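Local coordinates for protein aspartate semialdehyde dehydrogenase (Francisella tularensis subsp. tularensis, PDB 4WOJ) that probably catalyses the NADPH-dependent reductive dephosphorylation of L-aspartyl-4-phosphate to L-aspartate-semialdehyde, a shared step towards lysine, methionine and threonine, at residues 74-88 against 96-108. Sequence-based numbering, arbitrary orientation.
Sequences ILLSCQGGEYTKEIH and WQGFWIDAASTLR
Ile74 starts a parallel strand pairing with Phe99: its CG1 lies against the phenylalanine ring, and its CG2 meets CD1 of Ile101 on the sheet face that helix 354-369 covers. Leu75 points to the other face. Its N gives a nearly straight bond to Phe99 O and its O receives Ile101 N, while CD1 sits over the six-membered ring of Trp96, 3.6 Å from CH2. Leu76 returns to the Ile101 side, its CG packing on CG2 of that residue. At Ser77 the ladder continues, N to Ile101 O and Ala103 N to Ser77 O at 3.1 Å; its OG, turned anti to the backbone N (chi1 -177°), accepts from Gln79 N in an ST turn. The chain then enters helix 81-93 through Gly80, the N-cap residue, with CB of Ala104 3.4 Å from Gly81 N. One turn on, Thr84 brings OG1 within 2.7 Å of Asp102 OD2, with Gly80 O also near that hydroxyl, and lays CG2 obliquely against Trp100. His88 follows a turn later, its CG anti to the backbone N (chi1 171°), which carries the imidazole against one face of the Trp100 indole. His88 CD2 leads, 3.5 Å from Trp100 CD2, the imidazole edge toward the indole face with planes at 62°, and Leu107 CD1 rests 3.6 Å from the centroid of the histidine ring; His88 NE2 is hydrogen-bonded to Asp135 OD1 of strand 135-138. Strand, helix and strand thus form a beta-alpha-beta unit of the Rossmann-type NAD-binding domain, with the Trp100 ring packed between helix and sheet. Asp102 OD2 takes Trp100 NE1 from above the carboxylate plane and OD1 takes Ala104 N in an Asx turn; these two N-H donors would be expected to favour the charged form of the buried carboxylate, with the Thr84 hydroxyl close by.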
loop_
_atom_site.group_PDB
_atom_site.type_symbol
_atom_site.label_atom_id
_atom_site.label_comp_id
_atom_site.label_asym_id
_atom_site.label_seq_id
_atom_site.Cartn_x
_atom_site.Cartn_y
_atom_site.Cartn_z
ATOM N N ILE B 74 -37.586 -6.186 -12.947
ATOM C CA ILE B 74 -36.304 -5.706 -12.500
ATOM C C ILE B 74 -35.289 -6.821 -12.675
ATOM O O ILE B 74 -35.522 -7.960 -12.270
ATOM C CB ILE B 74 -36.326 -5.318 -11.002
ATOM C CG1 ILE B 74 -37.360 -4.218 -10.726
ATOM C CG2 ILE B 74 -34.935 -4.854 -10.543
ATOM C CD1 ILE B 74 -37.379 -3.748 -9.277
ATOM N N LEU B 75 -34.138 -6.476 -13.241
ATOM C CA LEU B 75 -33.027 -7.410 -13.356
ATOM C C LEU B 75 -31.827 -6.839 -12.623
ATOM O O LEU B 75 -31.592 -5.632 -12.642
ATOM C CB LEU B 75 -32.672 -7.645 -14.817
ATOM C CG LEU B 75 -33.793 -8.270 -15.662
ATOM C CD1 LEU B 75 -33.435 -8.158 -17.126
ATOM C CD2 LEU B 75 -34.019 -9.732 -15.262
ATOM N N LEU B 76 -31.083 -7.716 -11.958
ATOM C CA LEU B 76 -29.944 -7.302 -11.163
ATOM C C LEU B 76 -28.713 -8.147 -11.506
ATOM O O LEU B 76 -28.648 -9.354 -11.188
ATOM C CB LEU B 76 -30.287 -7.409 -9.682
ATOM C CG LEU B 76 -29.398 -6.588 -8.756
ATOM C CD1 LEU B 76 -30.150 -6.346 -7.456
ATOM C CD2 LEU B 76 -28.067 -7.285 -8.510
ATOM N N SER B 77 -27.727 -7.501 -12.134
ATOM C CA SER B 77 -26.566 -8.230 -12.678
ATOM C C SER B 77 -25.290 -7.966 -11.891
ATOM O O SER B 77 -24.925 -6.829 -11.675
ATOM C CB SER B 77 -26.331 -7.878 -14.151
ATOM O OG SER B 77 -25.256 -8.650 -14.665
ATOM N N CYS B 78 -24.648 -9.044 -11.461
ATOM C CA CYS B 78 -23.278 -9.023 -11.003
ATOM C C CYS B 78 -22.418 -9.767 -12.025
ATOM O O CYS B 78 -21.315 -10.231 -11.715
ATOM C CB CYS B 78 -23.159 -9.720 -9.652
ATOM S SG CYS B 78 -24.204 -9.016 -8.380
ATOM N N GLN B 79 -22.917 -9.867 -13.247
ATOM C CA GLN B 79 -22.312 -10.760 -14.219
ATOM C C GLN B 79 -21.004 -10.208 -14.742
ATOM O O GLN B 79 -20.005 -10.921 -14.799
ATOM C CB GLN B 79 -23.275 -11.040 -15.378
ATOM C CG GLN B 79 -22.854 -12.204 -16.276
ATOM C CD GLN B 79 -22.591 -13.465 -15.500
ATOM O OE1 GLN B 79 -23.473 -13.977 -14.826
ATOM N NE2 GLN B 79 -21.375 -13.971 -15.583
ATOM N N GLY B 80 -21.019 -8.937 -15.124
ATOM C CA GLY B 80 -19.860 -8.298 -15.736
ATOM C C GLY B 80 -20.257 -7.457 -16.930
ATOM O O GLY B 80 -21.394 -7.513 -17.405
ATOM N N GLY B 81 -19.298 -6.663 -17.401
ATOM C CA GLY B 81 -19.472 -5.789 -18.542
ATOM C C GLY B 81 -19.592 -6.493 -19.883
ATOM O O GLY B 81 -20.295 -6.003 -20.770
ATOM N N GLU B 82 -18.928 -7.637 -20.051
ATOM C CA GLU B 82 -19.101 -8.427 -21.307
ATOM C C GLU B 82 -20.561 -8.834 -21.469
ATOM O O GLU B 82 -21.102 -8.841 -22.574
ATOM C CB GLU B 82 -18.216 -9.683 -21.369
ATOM C CG GLU B 82 -16.714 -9.419 -21.437
ATOM C CD GLU B 82 -15.966 -10.496 -22.225
ATOM O OE1 GLU B 82 -15.618 -11.543 -21.628
ATOM O OE2 GLU B 82 -15.734 -10.306 -23.448
ATOM N N TYR B 83 -21.192 -9.149 -20.347
ATOM C CA TYR B 83 -22.576 -9.594 -20.332
ATOM C C TYR B 83 -23.504 -8.428 -20.470
ATOM O O TYR B 83 -24.511 -8.511 -21.150
ATOM C CB TYR B 83 -22.888 -10.344 -19.035
ATOM C CG TYR B 83 -24.333 -10.816 -18.929
ATOM C CD1 TYR B 83 -24.727 -12.035 -19.451
ATOM C CD2 TYR B 83 -25.297 -10.045 -18.287
ATOM C CE1 TYR B 83 -26.038 -12.473 -19.339
ATOM C CE2 TYR B 83 -26.611 -10.468 -18.177
ATOM C CZ TYR B 83 -26.979 -11.679 -18.701
ATOM O OH TYR B 83 -28.283 -12.121 -18.588
ATOM N N THR B 84 -23.197 -7.336 -19.803
ATOM C CA THR B 84 -24.028 -6.151 -19.948
ATOM C C THR B 84 -23.964 -5.678 -21.386
ATOM O O THR B 84 -24.942 -5.200 -21.935
ATOM C CB THR B 84 -23.566 -5.018 -19.028
ATOM O OG1 THR B 84 -23.535 -5.497 -17.678
ATOM C CG2 THR B 84 -24.505 -3.822 -19.131
ATOM N N LYS B 85 -22.789 -5.823 -21.981
ATOM C CA LYS B 85 -22.575 -5.431 -23.363
ATOM C C LYS B 85 -23.327 -6.266 -24.364
ATOM O O LYS B 85 -23.884 -5.748 -25.328
ATOM C CB LYS B 85 -21.100 -5.466 -23.692
ATOM C CG LYS B 85 -20.528 -4.066 -23.728
ATOM C CD LYS B 85 -19.173 -4.071 -24.407
ATOM C CE LYS B 85 -18.058 -3.889 -23.383
ATOM N NZ LYS B 85 -16.943 -4.845 -23.609
ATOM N N GLU B 86 -23.364 -7.564 -24.126
ATOM C CA GLU B 86 -24.095 -8.448 -25.003
ATOM C C GLU B 86 -25.578 -8.132 -24.926
ATOM O O GLU B 86 -26.278 -8.109 -25.925
ATOM C CB GLU B 86 -23.855 -9.894 -24.558
ATOM C CG GLU B 86 -24.802 -10.936 -25.150
ATOM C CD GLU B 86 -24.143 -11.742 -26.242
ATOM O OE1 GLU B 86 -22.952 -12.094 -26.078
ATOM O OE2 GLU B 86 -24.809 -12.006 -27.266
ATOM N N ILE B 87 -26.058 -7.871 -23.724
ATOM C CA ILE B 87 -27.469 -8.124 -23.462
ATOM C C ILE B 87 -28.327 -6.958 -23.123
ATOM O O ILE B 87 -29.524 -7.004 -23.402
ATOM C CB ILE B 87 -27.648 -9.157 -22.343
ATOM C CG1 ILE B 87 -27.680 -10.529 -22.977
ATOM C CG2 ILE B 87 -28.966 -8.944 -21.613
ATOM C CD1 ILE B 87 -27.169 -11.611 -22.080
ATOM N N HIS B 88 -27.757 -5.953 -22.478
ATOM C CA HIS B 88 -28.572 -4.841 -22.040
ATOM C C HIS B 88 -29.213 -4.123 -23.234
ATOM O O HIS B 88 -30.396 -3.786 -23.183
ATOM C CB HIS B 88 -27.743 -3.900 -21.175
ATOM C CG HIS B 88 -28.426 -2.615 -20.849
ATOM N ND1 HIS B 88 -28.243 -1.478 -21.598
ATOM C CD2 HIS B 88 -29.278 -2.280 -19.850
ATOM C CE1 HIS B 88 -28.972 -0.498 -21.089
ATOM N NE2 HIS B 88 -29.613 -0.962 -20.029
ATOM N N TRP B 96 -38.209 -3.678 -23.752
ATOM C CA TRP B 96 -38.281 -3.854 -22.285
ATOM C C TRP B 96 -38.003 -2.541 -21.537
ATOM O O TRP B 96 -36.941 -2.000 -21.687
ATOM C CB TRP B 96 -37.256 -4.900 -21.839
ATOM C CG TRP B 96 -37.257 -5.236 -20.378
ATOM C CD1 TRP B 96 -38.230 -5.911 -19.702
ATOM C CD2 TRP B 96 -36.215 -4.967 -19.417
ATOM N NE1 TRP B 96 -37.869 -6.076 -18.384
ATOM C CE2 TRP B 96 -36.643 -5.498 -18.178
ATOM C CE3 TRP B 96 -34.969 -4.323 -19.480
ATOM C CZ2 TRP B 96 -35.867 -5.403 -17.007
ATOM C CZ3 TRP B 96 -34.196 -4.231 -18.318
ATOM C CH2 TRP B 96 -34.650 -4.774 -17.096
ATOM N N GLN B 97 -38.944 -2.070 -20.716
ATOM C CA GLN B 97 -38.767 -0.827 -19.944
ATOM C C GLN B 97 -38.617 -0.994 -18.418
ATOM O O GLN B 97 -38.962 -0.092 -17.646
ATOM C CB GLN B 97 -39.919 0.125 -20.198
ATOM C CG GLN B 97 -39.917 0.750 -21.570
ATOM C CD GLN B 97 -41.289 1.298 -21.885
ATOM O OE1 GLN B 97 -41.965 1.823 -21.004
ATOM N NE2 GLN B 97 -41.733 1.136 -23.128
ATOM N N GLY B 98 -38.076 -2.126 -17.996
ATOM C CA GLY B 98 -37.849 -2.370 -16.593
ATOM C C GLY B 98 -36.521 -1.841 -16.075
ATOM O O GLY B 98 -35.675 -1.351 -16.832
ATOM N N PHE B 99 -36.346 -1.955 -14.764
ATOM C CA PHE B 99 -35.144 -1.469 -14.091
ATOM C C PHE B 99 -33.974 -2.420 -14.201
ATOM O O PHE B 99 -34.075 -3.612 -13.927
ATOM C CB PHE B 99 -35.413 -1.210 -12.623
ATOM C CG PHE B 99 -36.451 -0.171 -12.370
ATOM C CD1 PHE B 99 -37.788 -0.524 -12.263
ATOM C CD2 PHE B 99 -36.087 1.135 -12.171
ATOM C CE1 PHE B 99 -38.756 0.426 -11.988
ATOM C CE2 PHE B 99 -37.036 2.088 -11.895
ATOM C CZ PHE B 99 -38.375 1.740 -11.799
ATOM N N TRP B 100 -32.854 -1.859 -14.612
ATOM C CA TRP B 100 -31.615 -2.592 -14.755
ATOM C C TRP B 100 -30.680 -2.056 -13.675
ATOM O O TRP B 100 -30.254 -0.893 -13.714
ATOM C CB TRP B 100 -31.039 -2.342 -16.146
ATOM C CG TRP B 100 -29.728 -2.947 -16.401
ATOM C CD1 TRP B 100 -28.529 -2.362 -16.223
ATOM C CD2 TRP B 100 -29.470 -4.249 -16.932
ATOM N NE1 TRP B 100 -27.526 -3.224 -16.589
ATOM C CE2 TRP B 100 -28.079 -4.385 -17.042
ATOM C CE3 TRP B 100 -30.284 -5.320 -17.331
ATOM C CZ2 TRP B 100 -27.468 -5.560 -17.522
ATOM C CZ3 TRP B 100 -29.679 -6.480 -17.827
ATOM C CH2 TRP B 100 -28.291 -6.593 -17.903
ATOM N N ILE B 101 -30.406 -2.902 -12.690
ATOM C CA ILE B 101 -29.459 -2.581 -11.632
ATOM C C ILE B 101 -28.203 -3.384 -11.961
ATOM O O ILE B 101 -28.270 -4.583 -12.167
ATOM C CB ILE B 101 -30.019 -2.930 -10.233
ATOM C CG1 ILE B 101 -31.248 -2.080 -9.920
ATOM C CG2 ILE B 101 -28.990 -2.675 -9.157
ATOM C CD1 ILE B 101 -32.186 -2.711 -8.914
ATOM N N ASP B 102 -27.060 -2.719 -12.014
ATOM C CA ASP B 102 -25.839 -3.367 -12.488
ATOM C C ASP B 102 -24.608 -3.009 -11.684
ATOM O O ASP B 102 -24.414 -1.824 -11.333
ATOM C CB ASP B 102 -25.595 -2.911 -13.922
ATOM C CG ASP B 102 -24.654 -3.845 -14.694
ATOM O OD1 ASP B 102 -23.931 -4.682 -14.063
ATOM O OD2 ASP B 102 -24.646 -3.706 -15.947
ATOM N N ALA B 103 -23.753 -4.008 -11.467
ATOM C CA ALA B 103 -22.416 -3.804 -10.842
ATOM C C ALA B 103 -21.322 -3.359 -11.819
ATOM O O ALA B 103 -20.440 -2.549 -11.468
ATOM C CB ALA B 103 -21.942 -5.050 -10.116
ATOM N N ALA B 104 -21.393 -3.870 -13.038
ATOM C CA ALA B 104 -20.372 -3.596 -14.032
ATOM C C ALA B 104 -20.346 -2.105 -14.353
ATOM O O ALA B 104 -21.277 -1.376 -14.048
ATOM C CB ALA B 104 -20.621 -4.417 -15.285
ATOM N N SER B 105 -19.251 -1.655 -14.950
ATOM C CA SER B 105 -18.981 -0.223 -15.135
ATOM C C SER B 105 -19.432 0.372 -16.442
ATOM O O SER B 105 -19.332 1.595 -16.665
ATOM C CB SER B 105 -17.488 -0.012 -15.036
ATOM O OG SER B 105 -16.846 -0.854 -15.959
ATOM N N THR B 106 -19.921 -0.512 -17.299
ATOM C CA THR B 106 -20.214 -0.216 -18.693
ATOM C C THR B 106 -21.100 1.006 -18.828
ATOM O O THR B 106 -20.815 1.936 -19.587
ATOM C CB THR B 106 -20.963 -1.403 -19.299
ATOM O OG1 THR B 106 -20.381 -2.634 -18.823
ATOM C CG2 THR B 106 -20.898 -1.368 -20.778
ATOM N N LEU B 107 -22.182 0.997 -18.067
ATOM C CA LEU B 107 -23.179 2.045 -18.172
ATOM C C LEU B 107 -22.975 3.231 -17.238
ATOM O O LEU B 107 -23.785 4.139 -17.272
ATOM C CB LEU B 107 -24.569 1.429 -17.938
ATOM C CG LEU B 107 -24.968 0.365 -18.979
ATOM C CD1 LEU B 107 -26.176 -0.459 -18.542
ATOM C CD2 LEU B 107 -25.220 1.003 -20.341
ATOM N N ARG B 108 -21.915 3.226 -16.418
ATOM C CA ARG B 108 -21.764 4.215 -15.327
ATOM C C ARG B 108 -21.948 5.664 -15.691
ATOM O O ARG B 108 -22.530 6.420 -14.889
ATOM C CB ARG B 108 -20.413 4.106 -14.640
ATOM C CG ARG B 108 -20.419 3.023 -13.594
ATOM C CD ARG B 108 -19.173 3.022 -12.749
ATOM N NE ARG B 108 -19.098 1.707 -12.162
ATOM C CZ ARG B 108 -17.990 1.023 -11.954
ATOM N NH1 ARG B 108 -16.790 1.526 -12.261
ATOM N NH2 ARG B 108 -18.101 -0.179 -11.420
#